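PDB 3VSN: Non-sulfated chondroitin lyase E66 from Autographa californica nucleopolyhedrovirus, which cleaves non-sulfated chondroitin as a polysaccharide lyase of the viral envelope and may thereby help the virus through the chondroitin barrier of the insect midgut. Local coordinates for residues 358-363 with 435-440; 377-382 with 478-483; 390-395 with 465-470; 454-459 with 514-519; 524-529 with 534-539. All blocks are in the same frame, centred on the assembly; numbering follows the deposited sequence.

Contact 1 (358-363 with 435-440); sequences QAPLWT and AEMNNL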
# COMPACT_ATOMS: atom_id res chain seq x y z
N GLN A 358 12.85 -1.79 -9.81
CA GLN A 358 11.72 -1.05 -9.24
C GLN A 358 12.09 0.13 -8.33
O GLN A 358 11.20 0.82 -7.83
CB GLN A 358 10.76 -2.02 -8.52
CG GLN A 358 9.93 -2.91 -9.44
CD GLN A 358 10.69 -4.10 -10.01
OE1 GLN A 358 11.85 -4.36 -9.65
NE2 GLN A 358 10.04 -4.85 -10.89
N ALA A 359 13.38 0.37 -8.13
CA ALA A 359 13.83 1.45 -7.23
C ALA A 359 13.38 2.86 -7.64
O ALA A 359 12.96 3.63 -6.77
CB ALA A 359 15.33 1.40 -6.99
N PRO A 360 13.49 3.21 -8.94
CA PRO A 360 13.00 4.54 -9.32
C PRO A 360 11.52 4.77 -8.98
O PRO A 360 11.17 5.85 -8.49
CB PRO A 360 13.24 4.57 -10.83
CG PRO A 360 14.45 3.71 -11.00
CD PRO A 360 14.21 2.57 -10.06
N LEU A 361 10.67 3.77 -9.22
CA LEU A 361 9.25 3.85 -8.89
C LEU A 361 9.01 4.03 -7.38
O LEU A 361 8.15 4.81 -6.97
CB LEU A 361 8.49 2.62 -9.41
CG LEU A 361 6.97 2.55 -9.24
CD1 LEU A 361 6.27 3.66 -10.01
CD2 LEU A 361 6.45 1.19 -9.67
N TRP A 362 9.79 3.32 -6.57
CA TRP A 362 9.67 3.40 -5.10
C TRP A 362 10.15 4.70 -4.52
O TRP A 362 9.73 5.09 -3.42
CB TRP A 362 10.43 2.26 -4.45
CG TRP A 362 9.76 0.91 -4.52
CD1 TRP A 362 8.83 0.46 -5.45
CD2 TRP A 362 10.00 -0.23 -3.63
NE1 TRP A 362 8.47 -0.85 -5.19
CE2 TRP A 362 9.14 -1.32 -4.11
CE3 TRP A 362 10.80 -0.45 -2.51
CZ2 TRP A 362 9.10 -2.56 -3.49
CZ3 TRP A 362 10.76 -1.71 -1.89
CH2 TRP A 362 9.93 -2.74 -2.37
N THR A 363 11.04 5.38 -5.23
CA THR A 363 11.70 6.57 -4.68
C THR A 363 11.26 7.88 -5.32
O THR A 363 11.44 8.95 -4.73
CB THR A 363 13.23 6.47 -4.81
OG1 THR A 363 13.59 6.29 -6.19
CG2 THR A 363 13.77 5.30 -3.99
N ALA A 435 23.33 5.80 -3.30
CA ALA A 435 24.61 5.28 -3.81
C ALA A 435 24.43 4.30 -4.97
O ALA A 435 25.17 4.36 -5.95
CB ALA A 435 25.41 4.63 -2.68
N GLU A 436 23.42 3.43 -4.87
CA GLU A 436 23.20 2.36 -5.85
C GLU A 436 22.53 2.83 -7.15
O GLU A 436 22.45 2.07 -8.11
CB GLU A 436 22.41 1.21 -5.23
CG GLU A 436 23.09 0.51 -4.05
CD GLU A 436 22.95 1.26 -2.73
OE1 GLU A 436 22.18 2.24 -2.65
OE2 GLU A 436 23.61 0.85 -1.76
N MET A 437 22.05 4.07 -7.17
CA MET A 437 21.51 4.65 -8.39
C MET A 437 22.44 5.73 -8.93
O MET A 437 22.01 6.84 -9.27
CB MET A 437 20.09 5.19 -8.18
CG MET A 437 19.05 4.09 -7.97
SD MET A 437 17.33 4.61 -8.11
CE MET A 437 17.15 5.63 -6.65
N ASN A 438 23.73 5.39 -9.01
CA ASN A 438 24.75 6.28 -9.58
C ASN A 438 24.92 7.58 -8.78
O ASN A 438 25.17 8.65 -9.35
CB ASN A 438 24.41 6.56 -11.05
CG ASN A 438 25.51 7.28 -11.79
OD1 ASN A 438 26.69 7.05 -11.56
ND2 ASN A 438 25.12 8.18 -12.70
N ASN A 439 24.78 7.48 -7.45
CA ASN A 439 24.83 8.64 -6.55
C ASN A 439 23.79 9.72 -6.85
O ASN A 439 24.02 10.90 -6.58
CB ASN A 439 26.25 9.25 -6.47
CG ASN A 439 27.14 8.55 -5.45
OD1 ASN A 439 28.37 8.60 -5.55
ND2 ASN A 439 26.53 7.92 -4.45
N LEU A 440 22.66 9.31 -7.42
CA LEU A 440 21.53 10.22 -7.63
C LEU A 440 21.16 10.91 -6.33
O LEU A 440 21.00 10.26 -5.29
CB LEU A 440 20.31 9.48 -8.19
CG LEU A 440 19.00 10.28 -8.32
CD1 LEU A 440 19.08 11.29 -9.47
CD2 LEU A 440 17.82 9.34 -8.49

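Contact 2 (377-382 with 478-483); sequences NYNANT and SRDTSV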
# COMPACT_ATOMS: atom_id res chain seq x y z
N ASN A 377 -2.03 -1.13 -14.14
CA ASN A 377 -0.91 -1.56 -13.30
C ASN A 377 0.35 -1.70 -14.14
O ASN A 377 0.28 -1.80 -15.37
CB ASN A 377 -1.23 -2.86 -12.56
CG ASN A 377 -0.56 -2.94 -11.19
OD1 ASN A 377 0.26 -2.09 -10.83
ND2 ASN A 377 -0.92 -3.96 -10.42
N TYR A 378 1.50 -1.70 -13.48
CA TYR A 378 2.79 -1.79 -14.16
C TYR A 378 3.08 -3.21 -14.66
O TYR A 378 2.54 -4.18 -14.13
CB TYR A 378 3.93 -1.33 -13.24
CG TYR A 378 3.69 0.04 -12.63
CD1 TYR A 378 3.92 1.20 -13.37
CD2 TYR A 378 3.21 0.16 -11.33
CE1 TYR A 378 3.70 2.45 -12.81
CE2 TYR A 378 2.98 1.41 -10.76
CZ TYR A 378 3.22 2.55 -11.52
OH TYR A 378 2.99 3.78 -10.96
N ASN A 379 3.91 -3.30 -15.70
CA ASN A 379 4.52 -4.56 -16.10
C ASN A 379 6.03 -4.35 -16.27
O ASN A 379 6.53 -3.25 -16.05
CB ASN A 379 3.84 -5.14 -17.36
CG ASN A 379 3.92 -4.21 -18.56
OD1 ASN A 379 5.01 -3.84 -19.00
ND2 ASN A 379 2.77 -3.85 -19.10
N ALA A 380 6.75 -5.41 -16.65
CA ALA A 380 8.22 -5.34 -16.79
C ALA A 380 8.70 -4.23 -17.72
O ALA A 380 9.80 -3.70 -17.54
CB ALA A 380 8.78 -6.69 -17.22
N ASN A 381 7.88 -3.86 -18.70
CA ASN A 381 8.24 -2.85 -19.70
C ASN A 381 7.80 -1.43 -19.35
O ASN A 381 8.22 -0.47 -20.01
CB ASN A 381 7.67 -3.24 -21.07
CG ASN A 381 8.19 -4.57 -21.57
OD1 ASN A 381 9.38 -4.86 -21.48
ND2 ASN A 381 7.29 -5.40 -22.09
N THR A 382 6.96 -1.29 -18.33
CA THR A 382 6.42 0.02 -17.96
C THR A 382 6.77 0.45 -16.54
O THR A 382 6.59 1.62 -16.18
CB THR A 382 4.88 0.08 -18.14
OG1 THR A 382 4.25 -0.82 -17.21
CG2 THR A 382 4.46 -0.29 -19.56
N SER A 478 3.29 9.71 -18.19
CA SER A 478 3.66 8.46 -18.84
C SER A 478 2.42 7.67 -19.19
O SER A 478 1.40 7.76 -18.50
CB SER A 478 4.56 7.63 -17.92
OG SER A 478 3.93 7.40 -16.67
N ARG A 479 2.49 6.90 -20.28
CA ARG A 479 1.39 6.00 -20.63
C ARG A 479 1.88 4.68 -21.21
O ARG A 479 2.85 4.64 -21.97
CB ARG A 479 0.38 6.68 -21.58
CG ARG A 479 0.76 6.70 -23.05
CD ARG A 479 -0.35 7.29 -23.91
NE ARG A 479 0.07 7.41 -25.31
CZ ARG A 479 -0.21 6.53 -26.26
NH1 ARG A 479 -0.94 5.45 -25.98
NH2 ARG A 479 0.22 6.72 -27.50
N ASP A 480 1.20 3.62 -20.81
CA ASP A 480 1.34 2.29 -21.39
C ASP A 480 0.57 2.33 -22.71
O ASP A 480 -0.65 2.44 -22.71
CB ASP A 480 0.74 1.26 -20.42
CG ASP A 480 0.82 -0.18 -20.92
OD1 ASP A 480 0.82 -0.41 -22.15
OD2 ASP A 480 0.85 -1.08 -20.06
N THR A 481 1.30 2.25 -23.82
CA THR A 481 0.71 2.42 -25.16
C THR A 481 -0.19 1.25 -25.59
O THR A 481 -0.88 1.35 -26.60
CB THR A 481 1.77 2.65 -26.26
OG1 THR A 481 2.65 1.52 -26.31
CG2 THR A 481 2.59 3.91 -25.98
N SER A 482 -0.16 0.15 -24.84
CA SER A 482 -1.03 -0.99 -25.15
C SER A 482 -2.46 -0.74 -24.66
O SER A 482 -3.40 -1.42 -25.09
CB SER A 482 -0.47 -2.30 -24.56
OG SER A 482 -0.70 -2.37 -23.16
N VAL A 483 -2.62 0.23 -23.77
CA VAL A 483 -3.94 0.59 -23.25
C VAL A 483 -4.60 1.56 -24.22
O VAL A 483 -4.04 2.60 -24.57
CB VAL A 483 -3.84 1.23 -21.84
CG1 VAL A 483 -5.22 1.58 -21.30
CG2 VAL A 483 -3.12 0.29 -20.88
O HOH W 1 1.63 -0.59 -17.52
O HOH W 2 2.48 -2.81 -21.95

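Contact 3 (390-395 with 465-470); sequences ILQSLN and NSLNNT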
# COMPACT_ATOMS: atom_id res chain seq x y z
N ILE A 390 13.02 10.32 -12.29
CA ILE A 390 14.16 10.91 -12.98
C ILE A 390 14.91 9.78 -13.70
O ILE A 390 15.34 8.82 -13.06
CB ILE A 390 15.12 11.65 -12.02
CG1 ILE A 390 14.38 12.75 -11.24
CG2 ILE A 390 16.30 12.25 -12.79
CD1 ILE A 390 15.15 13.31 -10.06
N LEU A 391 15.03 9.90 -15.02
CA LEU A 391 15.71 8.90 -15.84
C LEU A 391 17.13 9.32 -16.14
O LEU A 391 17.39 10.50 -16.40
CB LEU A 391 14.96 8.68 -17.16
CG LEU A 391 13.50 8.21 -17.13
CD1 LEU A 391 12.97 8.11 -18.54
CD2 LEU A 391 13.35 6.89 -16.39
N GLN A 392 18.05 8.36 -16.10
CA GLN A 392 19.47 8.63 -16.31
C GLN A 392 19.96 8.10 -17.65
O GLN A 392 21.11 8.31 -18.03
CB GLN A 392 20.30 8.02 -15.17
CG GLN A 392 20.08 8.67 -13.82
CD GLN A 392 21.01 8.13 -12.75
OE1 GLN A 392 22.22 8.03 -12.96
NE2 GLN A 392 20.45 7.78 -11.60
N SER A 393 19.08 7.41 -18.36
CA SER A 393 19.36 6.90 -19.70
C SER A 393 18.09 7.00 -20.55
O SER A 393 17.00 7.24 -20.02
CB SER A 393 19.86 5.45 -19.64
OG SER A 393 18.87 4.61 -19.06
N LEU A 394 18.23 6.80 -21.86
CA LEU A 394 17.07 6.85 -22.75
C LEU A 394 16.06 5.72 -22.51
O LEU A 394 14.85 5.96 -22.48
CB LEU A 394 17.52 6.90 -24.22
CG LEU A 394 18.27 8.17 -24.66
CD1 LEU A 394 18.74 8.04 -26.10
CD2 LEU A 394 17.41 9.42 -24.49
N ASN A 395 16.55 4.50 -22.29
CA ASN A 395 15.65 3.36 -22.05
C ASN A 395 15.10 3.30 -20.62
O ASN A 395 14.17 2.54 -20.33
CB ASN A 395 16.28 2.02 -22.49
CG ASN A 395 17.42 1.55 -21.59
OD1 ASN A 395 17.59 2.03 -20.47
ND2 ASN A 395 18.19 0.60 -22.09
N ASN A 465 30.58 12.93 -14.46
CA ASN A 465 31.17 12.23 -15.61
C ASN A 465 30.69 10.79 -15.82
O ASN A 465 31.39 9.98 -16.44
CB ASN A 465 32.70 12.30 -15.57
CG ASN A 465 33.21 13.72 -15.48
OD1 ASN A 465 32.78 14.59 -16.24
ND2 ASN A 465 34.10 13.98 -14.53
N SER A 466 29.48 10.49 -15.35
CA SER A 466 28.98 9.12 -15.29
C SER A 466 27.91 8.79 -16.33
O SER A 466 27.51 7.62 -16.46
CB SER A 466 28.40 8.85 -13.90
OG SER A 466 27.29 9.70 -13.66
N LEU A 467 27.43 9.79 -17.06
CA LEU A 467 26.26 9.58 -17.94
C LEU A 467 26.57 9.36 -19.42
O LEU A 467 25.65 9.26 -20.23
CB LEU A 467 25.25 10.72 -17.77
CG LEU A 467 24.62 10.87 -16.38
CD1 LEU A 467 23.69 12.08 -16.35
CD2 LEU A 467 23.89 9.61 -15.95
N ASN A 468 27.86 9.27 -19.77
CA ASN A 468 28.26 9.05 -21.17
C ASN A 468 27.58 10.05 -22.12
O ASN A 468 26.96 9.67 -23.12
CB ASN A 468 27.96 7.59 -21.58
CG ASN A 468 28.57 7.22 -22.93
OD1 ASN A 468 29.59 7.76 -23.34
ND2 ASN A 468 27.93 6.28 -23.62
N ASN A 469 27.67 11.33 -21.76
CA ASN A 469 27.11 12.45 -22.53
C ASN A 469 25.62 12.30 -22.88
O ASN A 469 25.18 12.76 -23.94
CB ASN A 469 27.95 12.74 -23.78
CG ASN A 469 29.42 12.95 -23.45
OD1 ASN A 469 30.29 12.23 -23.96
ND2 ASN A 469 29.71 13.92 -22.59
N THR A 470 24.87 11.67 -21.99
CA THR A 470 23.43 11.51 -22.16
C THR A 470 22.70 12.40 -21.16
O THR A 470 22.97 12.33 -19.96
CB THR A 470 23.01 10.04 -21.95
OG1 THR A 470 23.83 9.19 -22.76
CG2 THR A 470 21.53 9.83 -22.32
O HOH W 3 23.41 7.58 -19.33

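Contact 4 (454-459 with 514-519); sequences FQLYYN and VPITNI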
# COMPACT_ATOMS: atom_id res chain seq x y z
N PHE A 454 1.60 19.77 -7.17
CA PHE A 454 2.78 20.51 -7.61
C PHE A 454 4.02 19.68 -7.29
O PHE A 454 4.11 19.09 -6.21
CB PHE A 454 2.81 21.86 -6.88
CG PHE A 454 4.15 22.56 -6.92
CD1 PHE A 454 5.08 22.37 -5.90
CD2 PHE A 454 4.45 23.44 -7.95
CE1 PHE A 454 6.30 23.03 -5.92
CE2 PHE A 454 5.66 24.11 -7.98
CZ PHE A 454 6.59 23.90 -6.96
N GLN A 455 4.96 19.62 -8.22
CA GLN A 455 6.23 18.91 -8.01
C GLN A 455 7.40 19.76 -8.50
O GLN A 455 7.44 20.17 -9.65
CB GLN A 455 6.24 17.55 -8.72
CG GLN A 455 7.59 16.82 -8.68
CD GLN A 455 8.01 16.41 -7.27
OE1 GLN A 455 7.18 16.08 -6.43
NE2 GLN A 455 9.32 16.44 -7.01
N LEU A 456 8.34 20.02 -7.59
CA LEU A 456 9.59 20.67 -7.95
C LEU A 456 10.76 19.80 -7.49
O LEU A 456 10.84 19.44 -6.32
CB LEU A 456 9.70 22.06 -7.30
CG LEU A 456 11.08 22.75 -7.33
CD1 LEU A 456 11.51 23.10 -8.75
CD2 LEU A 456 11.10 23.99 -6.45
N TYR A 457 11.64 19.44 -8.43
CA TYR A 457 12.93 18.88 -8.07
C TYR A 457 13.96 19.97 -8.31
O TYR A 457 13.93 20.62 -9.36
CB TYR A 457 13.30 17.70 -8.95
CG TYR A 457 12.63 16.37 -8.69
CD1 TYR A 457 12.92 15.61 -7.55
CD2 TYR A 457 11.76 15.83 -9.63
CE1 TYR A 457 12.32 14.36 -7.35
CE2 TYR A 457 11.16 14.60 -9.44
CZ TYR A 457 11.44 13.87 -8.30
OH TYR A 457 10.83 12.64 -8.12
N TYR A 458 14.86 20.17 -7.35
CA TYR A 458 16.03 21.01 -7.59
C TYR A 458 17.26 20.35 -6.99
O TYR A 458 17.15 19.39 -6.22
CB TYR A 458 15.82 22.43 -7.06
CG TYR A 458 15.72 22.55 -5.56
CD1 TYR A 458 14.49 22.47 -4.91
CD2 TYR A 458 16.86 22.78 -4.78
CE1 TYR A 458 14.39 22.59 -3.53
CE2 TYR A 458 16.78 22.89 -3.40
CZ TYR A 458 15.54 22.80 -2.78
OH TYR A 458 15.46 22.92 -1.41
N ASN A 459 18.44 20.87 -7.35
CA ASN A 459 19.71 20.26 -6.97
C ASN A 459 19.78 18.77 -7.31
O ASN A 459 20.31 17.97 -6.53
CB ASN A 459 20.03 20.50 -5.48
CG ASN A 459 20.30 21.96 -5.16
OD1 ASN A 459 20.34 22.81 -6.05
ND2 ASN A 459 20.48 22.25 -3.89
N VAL A 514 5.35 24.23 -14.70
CA VAL A 514 5.23 25.35 -13.77
C VAL A 514 6.54 26.15 -13.78
O VAL A 514 7.54 25.72 -13.19
CB VAL A 514 4.89 24.88 -12.33
CG1 VAL A 514 4.81 26.07 -11.37
CG2 VAL A 514 3.58 24.10 -12.31
N PRO A 515 6.55 27.31 -14.47
CA PRO A 515 7.77 28.12 -14.44
C PRO A 515 7.96 28.78 -13.08
O PRO A 515 6.98 29.10 -12.40
CB PRO A 515 7.53 29.17 -15.53
CG PRO A 515 6.05 29.28 -15.63
CD PRO A 515 5.51 27.90 -15.34
N ILE A 516 9.22 28.96 -12.69
CA ILE A 516 9.56 29.72 -11.49
C ILE A 516 10.72 30.63 -11.87
O ILE A 516 11.79 30.16 -12.24
CB ILE A 516 9.98 28.81 -10.31
CG1 ILE A 516 8.91 27.74 -10.01
CG2 ILE A 516 10.26 29.66 -9.07
CD1 ILE A 516 9.28 26.76 -8.93
N THR A 517 10.49 31.93 -11.80
CA THR A 517 11.53 32.89 -12.17
C THR A 517 12.79 32.62 -11.35
O THR A 517 12.71 32.42 -10.13
CB THR A 517 11.04 34.34 -12.01
OG1 THR A 517 9.78 34.48 -12.67
CG2 THR A 517 12.05 35.33 -12.62
N ASN A 518 13.93 32.58 -12.03
CA ASN A 518 15.25 32.33 -11.43
C ASN A 518 15.56 30.86 -11.11
O ASN A 518 16.57 30.57 -10.48
CB ASN A 518 15.48 33.23 -10.20
CG ASN A 518 15.45 34.71 -10.55
OD1 ASN A 518 14.72 35.49 -9.93
ND2 ASN A 518 16.24 35.09 -11.54
N ILE A 519 14.68 29.96 -11.55
CA ILE A 519 14.93 28.51 -11.49
C ILE A 519 14.77 27.96 -12.91
O ILE A 519 13.80 28.30 -13.60
CB ILE A 519 13.96 27.80 -10.53
CG1 ILE A 519 14.21 28.26 -9.09
CG2 ILE A 519 14.07 26.28 -10.66
CD1 ILE A 519 13.31 27.62 -8.06

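Contact 5 (524-529 with 534-539); sequences LTVRSP and ELVEQI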
# COMPACT_ATOMS: atom_id res chain seq x y z
N LEU A 524 8.19 21.06 -21.80
CA LEU A 524 7.68 19.70 -21.93
C LEU A 524 7.92 19.19 -23.35
O LEU A 524 7.61 19.88 -24.32
CB LEU A 524 6.18 19.67 -21.63
CG LEU A 524 5.68 20.21 -20.29
CD1 LEU A 524 4.16 20.20 -20.24
CD2 LEU A 524 6.27 19.43 -19.12
N THR A 525 8.50 18.00 -23.44
CA THR A 525 8.75 17.36 -24.73
C THR A 525 8.28 15.91 -24.69
O THR A 525 8.15 15.32 -23.61
CB THR A 525 10.24 17.43 -25.13
OG1 THR A 525 11.05 16.97 -24.05
CG2 THR A 525 10.63 18.86 -25.50
N VAL A 526 8.03 15.35 -25.87
CA VAL A 526 7.46 14.00 -26.00
C VAL A 526 8.50 13.02 -26.54
O VAL A 526 9.22 13.34 -27.49
CB VAL A 526 6.22 14.02 -26.94
CG1 VAL A 526 5.68 12.62 -27.17
CG2 VAL A 526 5.14 14.92 -26.37
N ARG A 527 8.56 11.83 -25.94
CA ARG A 527 9.50 10.79 -26.37
C ARG A 527 8.98 9.41 -25.99
O ARG A 527 8.31 9.25 -24.97
CB ARG A 527 10.87 11.04 -25.72
CG ARG A 527 11.97 10.10 -26.18
CD ARG A 527 13.29 10.44 -25.49
NE ARG A 527 13.20 10.26 -24.04
CZ ARG A 527 13.45 9.12 -23.40
NH1 ARG A 527 13.82 8.03 -24.07
NH2 ARG A 527 13.32 9.06 -22.09
N SER A 528 9.30 8.41 -26.82
CA SER A 528 9.02 7.00 -26.52
C SER A 528 10.31 6.26 -26.16
O SER A 528 11.17 6.06 -27.02
CB SER A 528 8.34 6.32 -27.71
OG SER A 528 7.07 6.90 -27.97
N PRO A 529 10.45 5.84 -24.88
CA PRO A 529 11.66 5.15 -24.43
C PRO A 529 11.76 3.69 -24.89
O PRO A 529 12.86 3.13 -24.94
CB PRO A 529 11.55 5.20 -22.90
CG PRO A 529 10.08 5.26 -22.65
CD PRO A 529 9.50 6.06 -23.77
N GLU A 534 4.96 5.84 -23.88
CA GLU A 534 5.15 7.21 -24.36
C GLU A 534 5.23 8.16 -23.16
O GLU A 534 4.53 7.97 -22.16
CB GLU A 534 4.01 7.63 -25.31
CG GLU A 534 4.30 8.88 -26.13
CD GLU A 534 3.10 9.38 -26.93
OE1 GLU A 534 1.94 9.04 -26.59
OE2 GLU A 534 3.32 10.14 -27.90
N LEU A 535 6.10 9.17 -23.26
CA LEU A 535 6.34 10.10 -22.16
C LEU A 535 6.18 11.55 -22.55
O LEU A 535 6.44 11.93 -23.69
CB LEU A 535 7.77 9.93 -21.62
CG LEU A 535 8.31 8.57 -21.19
CD1 LEU A 535 9.81 8.69 -20.94
CD2 LEU A 535 7.60 8.05 -19.95
N VAL A 536 5.74 12.36 -21.58
CA VAL A 536 5.99 13.80 -21.59
C VAL A 536 7.06 13.99 -20.52
O VAL A 536 6.90 13.51 -19.39
CB VAL A 536 4.74 14.61 -21.25
CG1 VAL A 536 5.06 16.10 -21.18
CG2 VAL A 536 3.63 14.35 -22.26
N GLU A 537 8.15 14.67 -20.86
CA GLU A 537 9.27 14.79 -19.94
C GLU A 537 9.92 16.17 -19.98
O GLU A 537 9.72 16.93 -20.92
CB GLU A 537 10.32 13.69 -20.22
CG GLU A 537 10.98 13.79 -21.59
CD GLU A 537 11.88 12.61 -21.94
OE1 GLU A 537 11.83 11.57 -21.24
OE2 GLU A 537 12.65 12.72 -22.92
N GLN A 538 10.68 16.48 -18.93
CA GLN A 538 11.52 17.67 -18.91
C GLN A 538 12.97 17.21 -18.92
O GLN A 538 13.46 16.60 -17.96
CB GLN A 538 11.21 18.54 -17.69
CG GLN A 538 9.90 19.31 -17.81
CD GLN A 538 9.62 20.24 -16.63
OE1 GLN A 538 10.46 20.43 -15.76
NE2 GLN A 538 8.43 20.82 -16.61
N ILE A 539 13.65 17.48 -20.04
CA ILE A 539 15.04 17.06 -20.22
C ILE A 539 15.98 17.98 -19.44
O ILE A 539 15.86 19.20 -19.49
CB ILE A 539 15.42 17.01 -21.72
CG1 ILE A 539 14.55 15.99 -22.47
CG2 ILE A 539 16.90 16.65 -21.89
CD1 ILE A 539 14.54 16.12 -23.98
O HOH W 4 12.21 18.73 -22.26
O HOH W 5 11.56 14.44 -24.81

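Contact 1 (358-363 with 435-440)
Met437 supplies one whole side of this contact: its thioether lies against three residues of the short helix 359-364, Ala359, Pro360 and Thr363. The methionine chain passes at a slant to Pro360, SD lying 3.9 Å from Ala359 CB and 4.2 Å from Pro360 CG. Beyond the sulfur the chain bends (chi3 -69°), and this kink carries the methyl group on to Thr363, where Met437 CE meets Thr363 OG1 end to end at 3.6 Å. The helix follows strand 349-351, which bears Glu350, a residue important for catalysis, and Ala359 also touches Tyr349 of that strand; the side chain of Ala359 is about 9 Å from that of Glu350. Met437 opens a type I' beta turn, Met437 to Leu440, that links the antiparallel strands 426-434 and 440-449 of the beta-sandwich region, and the contact thus sets the tip of a hairpin against a helix near Glu350 and the transition-state stabiliser Arg300. Thr363 presents its hydroxyl to the methionine methyl while spending it on the helix itself: Thr363 OG1 donates to Ala359 O over 2.8 Å, with the donor tilted 34° from the carbonyl plane. Phe434 of strand 426-434 packs against Thr363 as well.

Contact 2 (377-382 with 478-483)
Asp480, with Asn379 and Thr382 facing it, makes the contact at the place where strand 478-480 runs out. Ahead of it Ser478 and Arg479 carry the strand, and Arg479 turns to the neighbouring strand 533-540, where it forms a salt bridge with Glu534. The side chain of Asp480 extends toward the loop 377-382, CG lying opposite the backbone N (chi1 179°). Its OD2 comes within 3.7 Å of Thr382 CG2, the two side chains meeting at a slant, while the amide plane of Asn379 stands at 90° to that of the carboxylate. Water fills in the polar part. Water 1 donates to Asp480 OD2 at 2.7 Å and to Asn377 O, and accepts from Thr382 OG1; water 2 takes a proton from Asn379 ND2 and gives one to Asp480 OD1 at 2.9 Å. That same OD1 is gripped from its own segment by Ser482: Ser482 N meets Asp480 OD1 nearly head-on at 2.9 Å, and Ser482 OG, 2.7 Å from Asp480 OD1, donates from above the carboxylate plane. One carboxylate therefore shapes its own turn and reaches, through solvent, to the opposing loop. Val483 N closes the type I beta turn on Asp480 O. Asp480 OD1 with Ser482 N is an Asx turn, and Asn379 OD1 with Asn381 N forms a second, so that two Asx turns face each other across bridging waters where strand 472-480 ends.

Contact 3 (390-395 with 465-470)
Gln392 and Leu467 meet at the surface where two loops of the beta domain come together, one leaving the edge strand 390-391 and the other leading into its sheet neighbour, strand 472-480. Leu467 CD2 wedges against the glutamine, 3.7 Å from Gln392 O and 3.8 Å from Gln392 OE1, the two side chains crossing at about a right angle. Farther along, Thr470 CG2 approaches Leu394 CG at 4.3 Å. The polar end of Gln392 is held from outside this pair: its OE1 accepts from Asn438 ND2 and its NE2 donates to Met437 O, which steadies the amide beside the leucine methyl. Leu467 is in turn packed on Phe542 and Met545 of helix 542-546, and its backbone N is bound by Tyr546. Thr470 N bonds back to Leu467 O over 3.1 Å, closing the turn 467-470. Between the backbones sits water 3, which donates to Gln392 O at 2.7 Å and to Leu467 O at 2.9 Å.

Contact 4 (454-459 with 514-519)
Phe454 and Leu456 form two bumps in succession along strand 454-458, and the loop 514-519 fits against them with Val514 and Ile516. The phenyl ring is approached at its rim, near its plane: Val514 CG1 stands 4.0 Å from Phe454 CE2, and Ile516 CD1 4.4 Å from Phe454 CZ. Both methyls lie along the same part of the rim, at neighbouring ring atoms, and Phe454 and Val514 cross at about a right angle. Phe454 reaches this position because its CG lies opposite the backbone N (chi1 163°), which swings the ring toward the loop. The end of Ile516 occupies the dip between the ring and the next bump, where its CD1 also meets Leu456 CD2 at 4.1 Å, the two aliphatic chains crossing obliquely. Strand 452-461 is an inner member of the seven-stranded antiparallel sheet of the beta-sandwich region, separated from strand 509-513, which the loop 514-519 follows, by strand 550-558, so the contact spans over one intervening strand, whose Cys553 touches both Phe454 and Val514. From another sheet, Ala567 of strand 566-569 packs on Phe454 and Ile516 and thickens the apolar cluster. The type II turn from Ile516 to Ile519, closed by Ile519 N on Ile516 O at 3.0 Å, turns the chain back just after Ile516 has delivered its methyl.

Contact 5 (524-529 with 534-539)
A beta hairpin, strands 525-530 and 533-540, forms one edge of a four-stranded antiparallel sheet, and its pairing is the contact between Leu524-Pro529 and Glu534-Ile539. Thr525 with Glu537 and Arg527 with Leu535 are hydrogen-bonded pairs, and Val526 with Val536 is the non-hydrogen-bonded pair between them. Thr525 N reaches Glu537 O at 3.0 Å and Glu537 N answers to Thr525 O at 2.8 Å; the short segments 525-528 and 534-539 run at 148° to each other. On the face carrying Thr525, Arg527, Leu535 and Glu537, a salt bridge ties the strands together: the guanidinium meets the carboxylate side-on with two nitrogens, Arg527 NE to Glu537 OE2 at 2.8 Å and Arg527 NH2 to Glu537 OE1 at 3.0 Å, the two planes being 33° apart. Glu537 reaches the arginine because its CG is tucked between backbone N and carbonyl carbon (chi1 64°) and its chain then runs extended. Arg473 of strand 472-480 adds a second salt bridge at Glu537 OE2, probably favouring the charged carboxylate, while Arg527 NH1 binds Leu394 O. Leu535 lies alongside Arg527 and packs its CG 3.8 Å from Pro529 CD. On the other face the Val526 and Val536 methyls meet loosely; Val536 CG1 also touches Leu524 CB. Water 5 joins the salt bridge to the neighbouring threonine, donating to Glu537 OE2 and lying 2.7 Å from Thr525 OG1.

Overall arrangement
Following the chain, contact 1 opens at helix 359-364 and closes at the hairpin turn 435-440. Contact 2 opens inside that loop and closes only at 478-483, so the two cross; contact 3 (390-395 with 465-470) nests inside contact 2 and crosses contact 1. Contact 4 opens at 454-459, within the loops of contacts 2 and 3, and closes beyond both at 514-519. Contact 5 follows as a local hairpin. Contacts 2, 3 and 5 reach one four-stranded sheet, contacts 2 and 5 through its neighbouring strands 472-480 and 533-540, whereas contact 1 sets a turn of the seven-stranded sheet against the helix and contact 4 packs a loop of that sheet onto strand 452-461. Asn438 joins contacts 1 and 3.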